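Local coordinates for protein phenylalanine ammonia-lyase (Rhodosporidium toruloides, PDB 1Y2M) that catalyses the non-oxidative deamination of L-phenylalanine and L-tyrosine to trans-cinnamate and p-coumarate, the committing step of phenylpropanoid metabolism, at residues E642-A647 against V675-G680. Numbering follows the deposited sequence.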
loop_
_atom_site.group_PDB
_atom_site.type_symbol
_atom_site.label_atom_id
_atom_site.label_comp_id
_atom_site.label_asym_id
_atom_site.label_seq_id
_atom_site.Cartn_x
_atom_site.Cartn_y
_atom_site.Cartn_z
ATOM N N GLU B 642 32.637 4.582 -39.401
ATOM C CA GLU B 642 32.700 5.858 -40.127
ATOM C C GLU B 642 31.646 5.924 -41.210
ATOM O O GLU B 642 31.030 6.983 -41.410
ATOM C CB GLU B 642 34.080 6.108 -40.715
ATOM C CG GLU B 642 34.975 6.826 -39.826
ATOM C CD GLU B 642 34.360 8.106 -39.289
ATOM O OE1 GLU B 642 33.851 8.937 -40.066
ATOM O OE2 GLU B 642 34.400 8.269 -38.069
ATOM N N THR B 643 31.404 4.799 -41.883
ATOM C CA THR B 643 30.388 4.758 -42.923
ATOM C C THR B 643 29.018 5.115 -42.322
ATOM O O THR B 643 28.293 5.937 -42.901
ATOM C CB THR B 643 30.339 3.409 -43.583
ATOM O OG1 THR B 643 31.559 3.191 -44.283
ATOM C CG2 THR B 643 29.158 3.305 -44.530
ATOM N N PHE B 644 28.667 4.542 -41.162
ATOM C CA PHE B 644 27.451 4.928 -40.449
ATOM C C PHE B 644 27.409 6.401 -40.080
ATOM O O PHE B 644 26.425 7.087 -40.343
ATOM C CB PHE B 644 27.345 4.102 -39.153
ATOM C CG PHE B 644 26.143 4.413 -38.307
ATOM C CD1 PHE B 644 24.928 3.816 -38.561
ATOM C CD2 PHE B 644 26.252 5.250 -37.200
ATOM C CE1 PHE B 644 23.816 4.084 -37.769
ATOM C CE2 PHE B 644 25.146 5.542 -36.394
ATOM C CZ PHE B 644 23.924 4.970 -36.684
ATOM N N TRP B 645 28.437 6.875 -39.393
ATOM C CA TRP B 645 28.336 8.214 -38.787
ATOM C C TRP B 645 28.502 9.349 -39.778
ATOM O O TRP B 645 28.101 10.482 -39.493
ATOM C CB TRP B 645 29.352 8.389 -37.674
ATOM C CG TRP B 645 29.030 7.569 -36.472
ATOM C CD1 TRP B 645 29.686 6.452 -36.052
ATOM C CD2 TRP B 645 27.955 7.781 -35.536
ATOM N NE1 TRP B 645 29.095 5.966 -34.935
ATOM C CE2 TRP B 645 28.038 6.767 -34.583
ATOM C CE3 TRP B 645 26.945 8.752 -35.403
ATOM C CZ2 TRP B 645 27.153 6.664 -33.523
ATOM C CZ3 TRP B 645 26.046 8.628 -34.344
ATOM C CH2 TRP B 645 26.189 7.637 -33.402
ATOM N N SER B 646 29.119 9.093 -40.913
ATOM C CA SER B 646 29.412 10.167 -41.837
ATOM C C SER B 646 28.226 10.456 -42.785
ATOM O O SER B 646 28.216 11.456 -43.547
ATOM C CB SER B 646 30.699 9.855 -42.610
ATOM O OG SER B 646 30.489 8.749 -43.460
ATOM N N ALA B 647 27.236 9.572 -42.740
ATOM C CA ALA B 647 26.057 9.692 -43.572
ATOM C C ALA B 647 24.876 10.097 -42.715
ATOM O O ALA B 647 24.835 9.836 -41.539
ATOM C CB ALA B 647 25.767 8.380 -44.260
ATOM N N VAL B 675 15.840 12.866 -33.131
ATOM C CA VAL B 675 16.607 12.206 -32.077
ATOM C C VAL B 675 17.527 11.178 -32.724
ATOM O O VAL B 675 17.040 10.152 -33.191
ATOM C CB VAL B 675 15.696 11.505 -31.044
ATOM C CG1 VAL B 675 16.521 10.776 -30.064
ATOM C CG2 VAL B 675 14.808 12.542 -30.322
ATOM N N LYS B 676 18.832 11.465 -32.720
ATOM C CA LYS B 676 19.842 10.733 -33.471
ATOM C C LYS B 676 20.528 9.724 -32.530
ATOM O O LYS B 676 20.578 9.878 -31.297
ATOM C CB LYS B 676 20.883 11.676 -34.074
ATOM C CG LYS B 676 20.318 12.737 -35.043
ATOM C CD LYS B 676 19.333 12.141 -36.121
ATOM C CE LYS B 676 18.809 13.070 -37.242
ATOM N NZ LYS B 676 17.961 14.094 -36.703
ATOM N N ALA B 677 21.124 8.713 -33.132
ATOM C CA ALA B 677 22.116 7.907 -32.416
ATOM C C ALA B 677 23.200 8.839 -31.841
ATOM O O ALA B 677 23.469 9.906 -32.397
ATOM C CB ALA B 677 22.733 6.921 -33.338
ATOM N N ARG B 678 23.832 8.407 -30.756
ATOM C CA ARG B 678 24.812 9.207 -30.041
ATOM C C ARG B 678 26.166 8.545 -30.077
ATOM O O ARG B 678 26.341 7.389 -29.622
ATOM C CB ARG B 678 24.418 9.387 -28.583
ATOM C CG ARG B 678 25.268 10.437 -27.871
ATOM C CD ARG B 678 24.979 10.500 -26.378
ATOM N NE ARG B 678 25.592 11.718 -25.805
ATOM C CZ ARG B 678 25.023 12.922 -25.798
ATOM N NH1 ARG B 678 23.787 13.116 -26.219
ATOM N NH2 ARG B 678 25.703 13.942 -25.321
ATOM N N ARG B 679 27.132 9.244 -30.625
ATOM C CA ARG B 679 28.459 8.647 -30.795
ATOM C C ARG B 679 29.344 8.721 -29.585
ATOM O O ARG B 679 30.125 7.825 -29.373
ATOM C CB ARG B 679 29.208 9.299 -31.943
ATOM C CG ARG B 679 30.405 8.502 -32.378
ATOM C CD ARG B 679 30.934 8.847 -33.746
ATOM N NE ARG B 679 31.912 7.873 -34.227
ATOM C CZ ARG B 679 32.613 7.979 -35.350
ATOM N NH1 ARG B 679 32.443 9.014 -36.200
ATOM N NH2 ARG B 679 33.470 7.002 -35.660
ATOM N N GLY B 680 29.194 9.777 -28.762
ATOM C CA GLY B 680 29.920 9.868 -27.504
ATOM C C GLY B 680 30.706 11.160 -27.366
ATOM O O GLY B 680 31.490 11.525 -28.250
#
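Glu642 OE2 takes two bonds from a single guanidinium, that of Arg679, and so illustrates how a flat cation can serve a carboxylate and an indole at once. NH1 of Arg679 lies 2.8 Å from Glu642 OE2 and meets it on the syn side; Arg679 NH2 is 2.9 Å from the same oxygen, on the anti side. OE2 lies almost in the guanidinium plane, whereas both nitrogens stand 34° out of the carboxylate plane; because NH1 and NH2 grip the one oxygen end-on, both bonds are bent. A second carboxylate, that of Glu459, pairs with NE, so the guanidinium is probably shared between two acids.

Trp645 lies against one face of the same group. Ring and guanidinium planes are only 9° apart, with Trp645 CD1 3.2 Å from Arg679 NE, and Arg679 CD makes a CH-pi contact 3.4 Å from the centroid of the five-membered ring. With CG anti to the backbone N (chi1 -165°) and the chain extended to NE, the arginine runs across the indole to the acid. Were an alanine here, Glu642 would probably lose this cationic mate and the indole the packing on one face.

The Phe644 ring turns its edge to the opposite face, CD2 over the centre, so the indole lies between that edge and the arginine chain. At the indole's far edge Trp645 CZ3 is 3.5 Å from Ala677 O, and CH2 packs on Ala677 CB, while Arg678 turns away to pair with Glu136 of the second subunit. Here the C-terminal end of helix 619-646 meets the loop between helices 662-672 and 681-684 through an arginine laid across a tryptophan face, with a carboxylate at the guanidinium edge, in the largely helical PAL/histidase fold.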